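Local structure of cysteine desulfurase (Thermococcus onnurineus, 5B89) at residues 28-33 with 301-306; 67-72 with 77-82; 119-124 with 174-179; 317-322 with 401-406. The protein probably catalyses the removal of sulfur from L-cysteine to give L-alanine, passing the sulfur to an acceptor with pyridoxal 5'-phosphate as cofactor. All blocks are in the same frame, centred on the assembly; numbering follows the deposited sequence.

Interaction 1: residues 28-33 with 301-306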
loop_
_atom_site.group_PDB
_atom_site.type_symbol
_atom_site.label_atom_id
_atom_site.label_comp_id
_atom_site.label_asym_id
_atom_site.label_seq_id
_atom_site.Cartn_x
_atom_site.Cartn_y
_atom_site.Cartn_z
ATOM N N ARG B 28 13.144 12.345 21.925
ATOM C CA ARG B 28 14.254 12.709 21.070
ATOM C C ARG B 28 15.356 11.672 21.179
ATOM O O ARG B 28 16.034 11.427 20.157
ATOM C CB ARG B 28 14.786 14.064 21.396
ATOM C CG ARG B 28 13.804 15.218 21.119
ATOM C CD ARG B 28 14.287 16.519 21.702
ATOM N NE ARG B 28 15.456 17.044 21.032
ATOM C CZ ARG B 28 15.468 17.739 19.934
ATOM N NH1 ARG B 28 14.383 18.022 19.218
ATOM N NH2 ARG B 28 16.611 18.186 19.385
ATOM N N LYS B 29 15.523 11.055 22.314
ATOM C CA LYS B 29 16.555 10.036 22.450
ATOM C C LYS B 29 16.353 8.826 21.583
ATOM O O LYS B 29 17.252 8.110 21.385
ATOM C CB LYS B 29 16.630 9.515 23.866
ATOM C CG LYS B 29 17.251 10.446 24.840
ATOM C CD LYS B 29 17.018 9.898 26.231
ATOM C CE LYS B 29 18.279 9.327 26.807
ATOM N NZ LYS B 29 19.164 10.459 27.164
ATOM N N ASP B 30 15.144 8.613 21.098
ATOM C CA ASP B 30 14.845 7.498 20.238
ATOM C C ASP B 30 14.840 7.848 18.738
ATOM O O ASP B 30 14.573 7.000 17.950
ATOM C CB ASP B 30 13.462 6.938 20.537
ATOM C CG ASP B 30 13.373 6.255 21.883
ATOM O OD1 ASP B 30 14.360 5.769 22.353
ATOM O OD2 ASP B 30 12.314 6.250 22.462
ATOM N N ILE B 31 15.139 9.084 18.400
ATOM C CA ILE B 31 15.107 9.574 17.020
ATOM C C ILE B 31 16.433 10.258 16.669
ATOM O O ILE B 31 16.619 11.395 16.925
ATOM C CB ILE B 31 13.940 10.562 16.826
ATOM C CG1 ILE B 31 12.624 9.906 17.272
ATOM C CG2 ILE B 31 13.824 10.959 15.376
ATOM C CD1 ILE B 31 11.466 10.858 17.428
ATOM N N PRO B 32 17.330 9.509 16.060
ATOM C CA PRO B 32 18.630 10.060 15.793
ATOM C C PRO B 32 18.645 11.273 14.954
ATOM O O PRO B 32 19.492 12.193 15.134
ATOM C CB PRO B 32 19.333 8.929 14.961
ATOM C CG PRO B 32 18.644 7.727 15.374
ATOM C CD PRO B 32 17.256 8.067 15.814
ATOM N N LEU B 33 17.736 11.439 13.979
ATOM C CA LEU B 33 17.713 12.664 13.196
ATOM C C LEU B 33 17.506 13.968 13.989
ATOM O O LEU B 33 17.889 14.987 13.459
ATOM C CB LEU B 33 16.694 12.564 12.047
ATOM C CG LEU B 33 17.257 11.819 10.858
ATOM C CD1 LEU B 33 16.077 11.331 9.914
ATOM C CD2 LEU B 33 18.196 12.719 10.055
ATOM N N ILE B 301 1.654 3.381 17.363
ATOM C CA ILE B 301 0.532 3.697 18.261
ATOM C C ILE B 301 0.893 3.342 19.686
ATOM O O ILE B 301 0.603 4.177 20.621
ATOM C CB ILE B 301 -0.667 2.992 17.778
ATOM C CG1 ILE B 301 -1.236 3.669 16.526
ATOM C CG2 ILE B 301 -1.757 2.967 18.866
ATOM C CD1 ILE B 301 -2.223 2.838 15.788
ATOM N N ARG B 302 1.525 2.211 19.951
ATOM C CA ARG B 302 1.943 1.951 21.312
ATOM C C ARG B 302 2.951 2.973 21.861
ATOM O O ARG B 302 2.932 3.305 23.029
ATOM C CB ARG B 302 2.515 0.549 21.420
ATOM C CG ARG B 302 1.457 -0.504 21.361
ATOM C CD ARG B 302 0.612 -0.495 22.639
ATOM N NE ARG B 302 -0.048 -1.764 22.837
ATOM C CZ ARG B 302 -1.326 -1.897 23.029
ATOM N NH1 ARG B 302 -2.084 -0.807 23.008
ATOM N NH2 ARG B 302 -1.848 -3.100 23.215
ATOM N N TYR B 303 3.818 3.470 21.007
ATOM C CA TYR B 303 4.772 4.466 21.403
ATOM C C TYR B 303 4.031 5.784 21.756
ATOM O O TYR B 303 4.344 6.420 22.704
ATOM C CB TYR B 303 5.803 4.645 20.266
ATOM C CG TYR B 303 6.992 5.459 20.579
ATOM C CD1 TYR B 303 8.094 4.897 21.160
ATOM C CD2 TYR B 303 7.038 6.769 20.244
ATOM C CE1 TYR B 303 9.192 5.664 21.446
ATOM C CE2 TYR B 303 8.107 7.535 20.530
ATOM C CZ TYR B 303 9.189 6.981 21.152
ATOM O OH TYR B 303 10.219 7.802 21.429
ATOM N N ILE B 304 3.068 6.126 20.943
ATOM C CA ILE B 304 2.281 7.331 21.152
ATOM C C ILE B 304 1.490 7.193 22.471
ATOM O O ILE B 304 1.349 8.123 23.182
ATOM C CB ILE B 304 1.279 7.547 19.967
ATOM C CG1 ILE B 304 1.943 8.062 18.691
ATOM C CG2 ILE B 304 0.148 8.506 20.315
ATOM C CD1 ILE B 304 2.653 9.379 18.762
ATOM N N GLU B 305 1.003 6.008 22.742
ATOM C CA GLU B 305 0.169 5.737 24.006
ATOM C C GLU B 305 1.082 5.867 25.200
ATOM O O GLU B 305 0.571 6.408 26.275
ATOM C CB GLU B 305 -0.522 4.377 23.910
ATOM C CG GLU B 305 -1.640 4.437 22.881
ATOM C CD GLU B 305 -2.297 3.097 22.537
ATOM O OE1 GLU B 305 -3.415 3.141 21.872
ATOM O OE2 GLU B 305 -1.618 2.074 22.822
ATOM N N ARG B 306 2.337 5.571 25.138
ATOM C CA ARG B 306 3.243 5.685 26.274
ATOM C C ARG B 306 3.487 7.139 26.567
ATOM O O ARG B 306 3.607 7.569 27.754
ATOM C CB ARG B 306 4.583 4.957 25.946
ATOM C CG ARG B 306 5.573 4.787 27.035
ATOM C CD ARG B 306 6.759 3.857 26.570
ATOM N NE ARG B 306 7.977 4.198 27.305
ATOM C CZ ARG B 306 8.968 4.981 26.852
ATOM N NH1 ARG B 306 8.990 5.544 25.611
ATOM N NH2 ARG B 306 9.991 5.216 27.659
HETATM O O HOH W 1 11.443 6.522 25.236
#

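Interaction 2: residues 67-72 with 77-82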
loop_
_atom_site.group_PDB
_atom_site.type_symbol
_atom_site.label_atom_id
_atom_site.label_comp_id
_atom_site.label_asym_id
_atom_site.label_seq_id
_atom_site.Cartn_x
_atom_site.Cartn_y
_atom_site.Cartn_z
ATOM N N VAL B 67 0.201 -14.099 5.910
ATOM C CA VAL B 67 -0.794 -14.320 6.925
ATOM C C VAL B 67 -1.858 -15.283 6.500
ATOM O O VAL B 67 -1.564 -16.258 5.896
ATOM C CB VAL B 67 -1.361 -12.981 7.407
ATOM C CG1 VAL B 67 -0.282 -12.216 8.101
ATOM C CG2 VAL B 67 -1.874 -12.116 6.269
ATOM N N HIS B 68 -3.081 -15.035 6.867
ATOM C CA HIS B 68 -4.176 -15.919 6.474
ATOM C C HIS B 68 -4.106 -17.331 7.014
ATOM O O HIS B 68 -4.486 -18.251 6.340
ATOM C CB HIS B 68 -4.387 -15.932 4.966
ATOM C CG HIS B 68 -4.947 -14.641 4.441
ATOM N ND1 HIS B 68 -6.263 -14.262 4.615
ATOM C CD2 HIS B 68 -4.349 -13.623 3.786
ATOM C CE1 HIS B 68 -6.448 -13.076 4.070
ATOM N NE2 HIS B 68 -5.293 -12.662 3.576
ATOM N N ARG B 69 -3.637 -17.432 8.243
ATOM C CA ARG B 69 -3.550 -18.664 8.990
ATOM C C ARG B 69 -3.021 -19.888 8.263
ATOM O O ARG B 69 -3.617 -20.947 8.321
ATOM C CB ARG B 69 -4.903 -18.977 9.648
ATOM C CG ARG B 69 -5.229 -18.061 10.819
ATOM C CD ARG B 69 -4.233 -18.127 12.001
ATOM N NE ARG B 69 -4.673 -17.274 13.113
ATOM C CZ ARG B 69 -3.921 -16.905 14.143
ATOM N NH1 ARG B 69 -2.655 -17.304 14.206
ATOM N NH2 ARG B 69 -4.424 -16.084 15.077
ATOM N N GLY B 70 -1.898 -19.727 7.602
ATOM C CA GLY B 70 -1.238 -20.844 6.971
ATOM C C GLY B 70 -0.884 -21.769 8.119
ATOM O O GLY B 70 -0.669 -21.350 9.218
ATOM N N VAL B 71 -0.821 -23.036 7.835
ATOM C CA VAL B 71 -0.578 -23.992 8.863
ATOM C C VAL B 71 0.700 -23.795 9.634
ATOM O O VAL B 71 0.680 -23.996 10.776
ATOM C CB VAL B 71 -0.772 -25.428 8.336
ATOM C CG1 VAL B 71 -0.381 -26.483 9.356
ATOM C CG2 VAL B 71 -2.231 -25.588 7.942
ATOM N N HIS B 72 1.778 -23.377 9.013
ATOM C CA HIS B 72 3.062 -23.326 9.642
ATOM C C HIS B 72 3.312 -22.292 10.671
ATOM O O HIS B 72 2.662 -21.313 10.675
ATOM C CB HIS B 72 4.205 -23.403 8.596
ATOM C CG HIS B 72 4.259 -22.259 7.636
ATOM N ND1 HIS B 72 4.738 -21.023 7.986
ATOM C CD2 HIS B 72 3.944 -22.182 6.336
ATOM C CE1 HIS B 72 4.721 -20.240 6.937
ATOM N NE2 HIS B 72 4.239 -20.913 5.921
ATOM N N MET B 77 2.546 -17.006 13.509
ATOM C CA MET B 77 3.115 -15.911 14.289
ATOM C C MET B 77 2.783 -14.601 13.525
ATOM O O MET B 77 2.303 -13.592 14.111
ATOM C CB MET B 77 4.633 -15.956 14.550
ATOM C CG MET B 77 5.130 -14.810 15.361
ATOM S SD MET B 77 4.304 -14.533 16.985
ATOM C CE MET B 77 4.781 -15.995 17.921
ATOM N N ALA B 78 3.053 -14.570 12.240
ATOM C CA ALA B 78 2.692 -13.378 11.417
ATOM C C ALA B 78 1.218 -13.027 11.483
ATOM O O ALA B 78 0.911 -11.862 11.648
ATOM C CB ALA B 78 3.182 -13.549 9.961
ATOM N N THR B 79 0.358 -14.002 11.362
ATOM C CA THR B 79 -1.088 -13.809 11.422
ATOM C C THR B 79 -1.440 -13.256 12.827
ATOM O O THR B 79 -2.226 -12.274 12.902
ATOM C CB THR B 79 -1.861 -15.092 11.156
ATOM O OG1 THR B 79 -1.549 -15.537 9.853
ATOM C CG2 THR B 79 -3.311 -14.824 11.216
ATOM N N HIS B 80 -0.919 -13.842 13.892
ATOM C CA HIS B 80 -1.220 -13.295 15.254
ATOM C C HIS B 80 -0.787 -11.891 15.368
ATOM O O HIS B 80 -1.584 -11.055 15.875
ATOM C CB HIS B 80 -0.511 -14.148 16.284
ATOM C CG HIS B 80 -0.303 -13.532 17.659
ATOM N ND1 HIS B 80 -1.330 -13.472 18.583
ATOM C CD2 HIS B 80 0.765 -12.936 18.244
ATOM C CE1 HIS B 80 -0.901 -12.852 19.669
ATOM N NE2 HIS B 80 0.370 -12.525 19.496
ATOM N N LYS B 81 0.422 -11.500 14.920
ATOM C CA LYS B 81 0.909 -10.133 15.054
ATOM C C LYS B 81 0.094 -9.192 14.124
ATOM O O LYS B 81 -0.133 -8.001 14.501
ATOM C CB LYS B 81 2.414 -10.032 14.776
ATOM C CG LYS B 81 3.215 -10.706 15.872
ATOM C CD LYS B 81 3.199 -10.018 17.181
ATOM C CE LYS B 81 3.914 -8.772 17.178
ATOM N NZ LYS B 81 3.979 -8.062 18.502
ATOM N N TYR B 82 -0.329 -9.613 12.962
ATOM C CA TYR B 82 -1.151 -8.788 12.073
ATOM C C TYR B 82 -2.536 -8.510 12.709
ATOM O O TYR B 82 -2.977 -7.375 12.743
ATOM C CB TYR B 82 -1.298 -9.466 10.687
ATOM C CG TYR B 82 -2.093 -8.709 9.655
ATOM C CD1 TYR B 82 -1.672 -7.431 9.258
ATOM C CD2 TYR B 82 -3.223 -9.187 9.083
ATOM C CE1 TYR B 82 -2.347 -6.761 8.320
ATOM C CE2 TYR B 82 -3.916 -8.445 8.126
ATOM C CZ TYR B 82 -3.471 -7.212 7.815
ATOM O OH TYR B 82 -4.141 -6.427 6.850
#

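Interaction 3: residues 119-124 with 174-179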
loop_
_atom_site.group_PDB
_atom_site.type_symbol
_atom_site.label_atom_id
_atom_site.label_comp_id
_atom_site.label_asym_id
_atom_site.label_seq_id
_atom_site.Cartn_x
_atom_site.Cartn_y
_atom_site.Cartn_z
ATOM N N HIS B 119 -22.448 3.857 -5.825
ATOM C CA HIS B 119 -23.775 3.245 -6.217
ATOM C C HIS B 119 -24.927 3.794 -5.427
ATOM O O HIS B 119 -26.065 3.698 -5.920
ATOM C CB HIS B 119 -23.678 1.707 -6.088
ATOM C CG HIS B 119 -23.567 1.228 -4.686
ATOM N ND1 HIS B 119 -24.605 0.816 -3.887
ATOM C CD2 HIS B 119 -22.464 1.162 -3.900
ATOM C CE1 HIS B 119 -24.153 0.479 -2.695
ATOM N NE2 HIS B 119 -22.854 0.696 -2.683
ATOM N N ILE B 120 -24.735 4.432 -4.253
ATOM C CA ILE B 120 -25.861 4.902 -3.461
ATOM C C ILE B 120 -26.443 6.213 -3.994
ATOM O O ILE B 120 -27.532 6.590 -3.575
ATOM C CB ILE B 120 -25.536 5.080 -1.968
ATOM C CG1 ILE B 120 -24.682 6.324 -1.646
ATOM C CG2 ILE B 120 -24.871 3.844 -1.425
ATOM C CD1 ILE B 120 -24.553 6.640 -0.140
ATOM N N PHE B 121 -25.712 6.928 -4.791
ATOM C CA PHE B 121 -26.112 8.232 -5.228
ATOM C C PHE B 121 -27.039 8.253 -6.433
ATOM O O PHE B 121 -26.927 7.444 -7.282
ATOM C CB PHE B 121 -24.866 9.077 -5.557
ATOM C CG PHE B 121 -23.997 9.375 -4.367
ATOM C CD1 PHE B 121 -24.242 10.449 -3.568
ATOM C CD2 PHE B 121 -22.931 8.575 -4.072
ATOM C CE1 PHE B 121 -23.462 10.723 -2.484
ATOM C CE2 PHE B 121 -22.157 8.828 -2.974
ATOM C CZ PHE B 121 -22.443 9.896 -2.173
ATOM N N LYS B 122 -27.922 9.242 -6.443
ATOM C CA LYS B 122 -28.863 9.473 -7.516
ATOM C C LYS B 122 -28.558 10.849 -8.076
ATOM O O LYS B 122 -28.145 11.695 -7.361
ATOM C CB LYS B 122 -30.288 9.470 -6.942
ATOM C CG LYS B 122 -31.353 10.062 -7.808
ATOM C CD LYS B 122 -32.733 9.946 -7.178
ATOM C CE LYS B 122 -33.764 9.950 -8.288
ATOM N NZ LYS B 122 -35.169 9.606 -7.971
ATOM N N ARG B 123 -28.787 11.063 -9.359
ATOM C CA ARG B 123 -28.593 12.381 -9.968
ATOM C C ARG B 123 -29.281 13.447 -9.104
ATOM O O ARG B 123 -30.383 13.258 -8.681
ATOM C CB ARG B 123 -29.165 12.399 -11.392
ATOM C CG ARG B 123 -29.066 13.719 -12.126
ATOM C CD ARG B 123 -29.295 13.604 -13.624
ATOM N NE ARG B 123 -28.163 13.034 -14.305
ATOM C CZ ARG B 123 -27.112 13.727 -14.732
ATOM N NH1 ARG B 123 -27.068 15.043 -14.611
ATOM N NH2 ARG B 123 -26.111 13.105 -15.309
ATOM N N GLY B 124 -28.582 14.553 -8.855
ATOM C CA GLY B 124 -29.051 15.599 -7.999
ATOM C C GLY B 124 -28.856 15.503 -6.499
ATOM O O GLY B 124 -29.198 16.441 -5.731
ATOM N N GLY B 174 -30.470 17.711 4.066
ATOM C CA GLY B 174 -30.662 17.183 2.727
ATOM C C GLY B 174 -29.427 16.611 2.041
ATOM O O GLY B 174 -29.521 16.208 0.909
ATOM N N ALA B 175 -28.251 16.645 2.721
ATOM C CA ALA B 175 -27.098 16.081 2.064
ATOM C C ALA B 175 -27.096 14.531 2.174
ATOM O O ALA B 175 -27.453 14.027 3.214
ATOM C CB ALA B 175 -25.847 16.614 2.768
ATOM N N LYS B 176 -26.594 13.852 1.138
ATOM C CA LYS B 176 -26.428 12.434 1.188
ATOM C C LYS B 176 -25.152 12.036 1.976
ATOM O O LYS B 176 -25.144 11.006 2.682
ATOM C CB LYS B 176 -26.400 11.871 -0.221
ATOM C CG LYS B 176 -26.300 10.350 -0.356
ATOM C CD LYS B 176 -27.700 9.851 -0.259
ATOM C CE LYS B 176 -27.739 8.365 -0.502
ATOM N NZ LYS B 176 -29.189 8.006 -0.410
ATOM N N LEU B 177 -24.134 12.865 1.804
ATOM C CA LEU B 177 -22.801 12.544 2.390
ATOM C C LEU B 177 -22.128 13.898 2.656
ATOM O O LEU B 177 -22.218 14.826 1.871
ATOM C CB LEU B 177 -22.034 11.673 1.428
ATOM C CG LEU B 177 -20.623 11.192 1.939
ATOM C CD1 LEU B 177 -20.317 9.777 1.435
ATOM C CD2 LEU B 177 -19.521 12.138 1.555
ATOM N N VAL B 178 -21.400 13.879 3.758
ATOM C CA VAL B 178 -20.615 15.039 4.257
ATOM C C VAL B 178 -19.185 14.488 4.462
ATOM O O VAL B 178 -19.054 13.484 5.227
ATOM C CB VAL B 178 -21.161 15.577 5.506
ATOM C CG1 VAL B 178 -20.315 16.715 6.069
ATOM C CG2 VAL B 178 -22.605 16.119 5.378
ATOM N N ALA B 179 -18.203 15.153 3.882
ATOM C CA ALA B 179 -16.815 14.784 4.057
ATOM C C ALA B 179 -16.031 15.973 4.567
ATOM O O ALA B 179 -16.017 16.985 3.956
ATOM C CB ALA B 179 -16.227 14.294 2.760
HETATM O O HOH W 2 -29.994 8.678 -3.197
HETATM O O HOH W 3 -29.250 5.247 -1.666
#

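Interaction 4: residues 317-322 with 401-406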
loop_
_atom_site.group_PDB
_atom_site.type_symbol
_atom_site.label_atom_id
_atom_site.label_comp_id
_atom_site.label_asym_id
_atom_site.label_seq_id
_atom_site.Cartn_x
_atom_site.Cartn_y
_atom_site.Cartn_z
ATOM N N HIS B 317 1.099 22.778 21.481
ATOM C CA HIS B 317 0.541 24.075 21.706
ATOM C C HIS B 317 1.633 25.063 22.154
ATOM O O HIS B 317 1.638 26.131 21.733
ATOM C CB HIS B 317 -0.529 23.966 22.768
ATOM C CG HIS B 317 -0.998 25.289 23.221
ATOM N ND1 HIS B 317 -0.678 25.821 24.442
ATOM C CD2 HIS B 317 -1.647 26.243 22.548
ATOM C CE1 HIS B 317 -1.162 27.040 24.512
ATOM N NE2 HIS B 317 -1.752 27.320 23.382
ATOM N N LYS B 318 2.526 24.622 23.012
ATOM C CA LYS B 318 3.610 25.492 23.464
ATOM C C LYS B 318 4.445 25.927 22.295
ATOM O O LYS B 318 4.855 27.036 22.210
ATOM C CB LYS B 318 4.514 24.815 24.504
ATOM C CG LYS B 318 3.908 24.498 25.847
ATOM C CD LYS B 318 4.900 23.812 26.757
ATOM C CE LYS B 318 4.236 23.210 27.962
ATOM N NZ LYS B 318 5.119 22.395 28.843
ATOM N N LEU B 319 4.718 24.996 21.392
ATOM C CA LEU B 319 5.491 25.357 20.234
ATOM C C LEU B 319 4.849 26.328 19.286
ATOM O O LEU B 319 5.384 27.290 18.839
ATOM C CB LEU B 319 5.940 24.039 19.470
ATOM C CG LEU B 319 6.628 22.998 20.271
ATOM C CD1 LEU B 319 6.736 21.690 19.447
ATOM C CD2 LEU B 319 8.048 23.488 20.643
ATOM N N VAL B 320 3.519 26.135 19.017
ATOM C CA VAL B 320 2.746 27.075 18.204
ATOM C C VAL B 320 2.644 28.470 18.850
ATOM O O VAL B 320 2.725 29.442 18.137
ATOM C CB VAL B 320 1.336 26.443 17.978
ATOM C CG1 VAL B 320 0.451 27.393 17.314
ATOM C CG2 VAL B 320 1.459 25.156 17.137
ATOM N N LYS B 321 2.404 28.476 20.134
ATOM C CA LYS B 321 2.273 29.721 20.874
ATOM C C LYS B 321 3.556 30.551 20.755
ATOM O O LYS B 321 3.486 31.702 20.418
ATOM C CB LYS B 321 1.909 29.452 22.322
ATOM C CG LYS B 321 1.502 30.698 23.109
ATOM C CD LYS B 321 1.162 30.385 24.535
ATOM C CE LYS B 321 0.669 31.680 25.176
ATOM N NZ LYS B 321 1.721 32.650 25.503
ATOM N N ARG B 322 4.713 29.931 20.981
ATOM C CA ARG B 322 5.953 30.693 20.842
ATOM C C ARG B 322 6.283 31.062 19.401
ATOM O O ARG B 322 6.712 32.121 19.155
ATOM C CB ARG B 322 7.107 30.005 21.552
ATOM C CG ARG B 322 8.428 30.743 21.420
ATOM C CD ARG B 322 8.355 32.110 22.093
ATOM N NE ARG B 322 9.653 32.737 21.949
ATOM C CZ ARG B 322 9.866 33.928 21.469
ATOM N NH1 ARG B 322 8.882 34.686 21.138
ATOM N NH2 ARG B 322 11.098 34.362 21.312
ATOM N N GLU B 401 13.575 25.174 22.355
ATOM C CA GLU B 401 14.949 25.512 21.911
ATOM C C GLU B 401 15.071 25.608 20.410
ATOM O O GLU B 401 15.646 26.502 19.821
ATOM C CB GLU B 401 15.975 24.568 22.527
ATOM C CG GLU B 401 16.184 24.752 24.026
ATOM C CD GLU B 401 15.251 23.895 24.897
ATOM O OE1 GLU B 401 15.529 23.816 26.143
ATOM O OE2 GLU B 401 14.213 23.303 24.447
ATOM N N GLU B 402 14.433 24.584 19.739
ATOM C CA GLU B 402 14.362 24.620 18.338
ATOM C C GLU B 402 13.573 25.796 17.729
ATOM O O GLU B 402 13.939 26.332 16.745
ATOM C CB GLU B 402 13.755 23.275 17.781
ATOM C CG GLU B 402 14.626 22.034 17.967
ATOM C CD GLU B 402 13.960 20.750 17.438
ATOM O OE1 GLU B 402 12.712 20.629 17.560
ATOM O OE2 GLU B 402 14.672 19.795 16.998
ATOM N N VAL B 403 12.433 26.120 18.384
ATOM C CA VAL B 403 11.673 27.216 17.942
ATOM C C VAL B 403 12.492 28.513 18.089
ATOM O O VAL B 403 12.466 29.311 17.212
ATOM C CB VAL B 403 10.338 27.275 18.748
ATOM C CG1 VAL B 403 9.587 28.590 18.538
ATOM C CG2 VAL B 403 9.419 26.081 18.311
ATOM N N GLU B 404 13.229 28.636 19.175
ATOM C CA GLU B 404 14.060 29.826 19.364
ATOM C C GLU B 404 15.173 29.917 18.298
ATOM O O GLU B 404 15.461 30.946 17.818
ATOM C CB GLU B 404 14.607 29.900 20.773
ATOM C CG GLU B 404 13.589 29.974 21.901
ATOM C CD GLU B 404 12.845 31.272 21.993
ATOM O OE1 GLU B 404 13.142 32.178 21.290
ATOM O OE2 GLU B 404 11.951 31.304 22.803
ATOM N N THR B 405 15.762 28.782 17.934
ATOM C CA THR B 405 16.745 28.776 16.883
ATOM C C THR B 405 16.110 29.249 15.569
ATOM O O THR B 405 16.619 30.039 14.906
ATOM C CB THR B 405 17.372 27.389 16.740
ATOM O OG1 THR B 405 17.973 27.061 17.954
ATOM C CG2 THR B 405 18.387 27.313 15.606
ATOM N N PHE B 406 14.931 28.714 15.256
ATOM C CA PHE B 406 14.182 29.061 14.095
ATOM C C PHE B 406 13.876 30.558 14.092
ATOM O O PHE B 406 14.045 31.174 13.120
ATOM C CB PHE B 406 12.863 28.218 14.042
ATOM C CG PHE B 406 11.797 28.769 13.170
ATOM C CD1 PHE B 406 11.772 28.484 11.865
ATOM C CD2 PHE B 406 10.788 29.535 13.680
ATOM C CE1 PHE B 406 10.798 28.980 11.044
ATOM C CE2 PHE B 406 9.810 30.036 12.864
ATOM C CZ PHE B 406 9.825 29.761 11.542
#

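Interaction 1: residues 28-33 with 301-306
Asp30 and Tyr303 meet through a single direct hydrogen bond, in which the phenol OH of Tyr303 donates to OD2 of Asp30 over 2.8 Å. The carboxylate oxygen lies at the edge of the tyrosine ring, in its plane, and accepts the bond on its anti lone pair, away from OD1. The carboxylate is turned about 60° from the ring, so the two flat groups do not stack. With CG of Tyr303 anti to its backbone N (chi1 -170°), the ring reaches outward from helix 291-307 to the loop.

A second link is made through water. Water 1 donates to the same OD2 of Asp30 at 2.9 Å and accepts from NH1 of Arg306 at 2.7 Å, lying in the guanidinium plane. The two opposite charges do not touch directly: OD2 of Asp30 is 4.6 Å from NH1 of Arg306.

Backbone bonds shape the loop side. A type I beta turn from Arg28 to Ile31, closed by Ile31 N to Arg28 O at 3.1 Å, presents Asp30 to the helix. Asp30 also shares a backbone hydrogen bond with Lys50, while Pro49 and Pro51 pack against the tyrosine. Elsewhere on the same helix segment, Arg302 and Glu305 form a salt bridge.

One carboxylate oxygen therefore accepts two hydrogen bonds, from a phenol and from a water. This pattern is consistent with an ionised Asp30 whose charge is partly balanced by Arg306 through the water, and it fastens the N-terminal loop before strand 38-39 to helix 291-307 by directional polar bonds.

Interaction 2: residues 67-72 with 77-82
Arg69 and Thr79 make the central contact, the backbone N of Arg69 donating to OG1 of Thr79 at 3.2 Å with an N-H...O angle of 146°. The methyl CG2 of the same threonine lies over one face of the Arg69 guanidinium, 3.4 Å above its plane and toward the rim. Thr79 serves both because OG1 sits beside its own backbone N (chi1 -61°), while CG2 points anti to it. On the apolar side, CG1 of Val67 rests 3.9 Å from CB of Tyr82 and also reaches CB of Ala78.

The loop thus folds back along the first turns of the helix it leads into, with His72 as N-cap. Replacing Thr79 by an alanine removes both OG1 and CG2, and is likely to leave the Arg69 amide without this acceptor and one guanidinium face less covered.

In the next shell, Thr79 OG1 is also bonded to Ser75 O, and Arg69 NH2 forms a salt bridge with Glu83. Tyr82 OH reaches Glu285. The loop also faces the second subunit: Val67 O is bonded to Arg371 of that subunit, and His72 NE2 to its Asp41. The His68 side chain is about 7 Å from a bound alanine.

Interaction 3: residues 119-124 with 174-179
The loop at Phe121 passes the start of strand 177-181 at a CA to CA distance of 7.7 Å from Lys176, too wide for strand pairing, so side chains and water fill the interval. The Phe121 ring leads into it: its CE1 lies 3.6 Å from CG of Lys176, approached obliquely. At the far end of the ring, CB of Leu177 meets the edge near the ring plane, 4.0 Å from CZ. Over one face of this ring lies CG1 of the preceding Ile120, placed between its own backbone N and carbonyl carbon. From there CD1 of Ile120 continues to the lysine, 3.6 Å from its CE.

Lys176 bends at chi2 (85°) and is extended beyond, which carries its tail past Ile120 and its ammonium group toward the Ile120 carbonyl. Two waters connect these groups. Water 3 accepts from NZ of Lys176 at 3.0 Å and donates to O of Ile120 at 2.9 Å; water 2 makes a second bridge between the same groups, longer on the carbonyl side.

The contact lies where the chain enters two neighbouring inner strands of the seven-stranded mixed sheet, at their N-terminal ends, in the large domain of this fold type I enzyme. The loop carries the chain from helix 106-117 into strand 126-129, whose parallel neighbour is strand 177-181; Lys176 and Leu177 bond to it through Lys126 and Val128. With a smaller alanine at Phe121, a gap would probably open beside Lys176 and Leu177.

Leu144 of helix 139-148, Leu150 and Ile127 also pack against Phe121, while Ile206 touches Ile120 and Leu177.

Interaction 4: residues 317-322 with 401-406
Arg322 and Glu404 face each other as a side-on, two-nitrogen salt bridge. NE of Arg322 donates almost straight to OE2 of Glu404 at 2.8 Å, with that oxygen in the guanidinium plane. NH2 of Arg322 gives the second bond, to the syn lone pair of OE1 of Glu404 at 3.0 Å, slightly tilted from the guanidinium. The match is therefore twisted: guanidinium and carboxylate planes stand 41° apart, and NE meets OE2 from out of the carboxylate plane. Holding both oxygens should fix the rotation of the carboxylate. Bends at chi2 in both residues (64° in Arg322) turn the chains across one another at about a right angle.

Next to this bridge Val403 splits its methyls between two partners. CG1 touches CG of Arg322 at 3.8 Å, and CG2 packs against CD2 of Leu319 at 3.7 Å, so the charged pair lies beside an apolar seam.

The two helix segments pack nearly parallel, crossing at -21° with axes 9.9 Å apart. Around them, Leu400 and Phe394 back Leu319, Leu407 and Leu400 flank Arg322, and Thr323 meets Val403. On another side of helix 400-415, Thr405 and Glu402 touch Ile38 of strand 38-39, in the small domain's four-stranded sheet.

In the fold
Starting from the N terminus, interaction 1 closes the longest loop, bringing the segment after helix 25-28 to helix 291-307. Two contacts lie within that span, one after the other: interaction 2, a short local loop folding back on helix 73-93, and interaction 3, which joins the approaches to two adjacent parallel strands of the seven-stranded sheet. Interaction 4 opens only afterwards, tying helix 309-329, the next helix after 291-307, to the C-terminal helix 400-415. Interactions 1 and 4 touch through the salt bridge Arg28 to Glu402, linking the N-terminal loop to the last helix. Interaction 3 lies across the chain's centre from interactions 1 and 4, its centre about 41 Å from that of interaction 1.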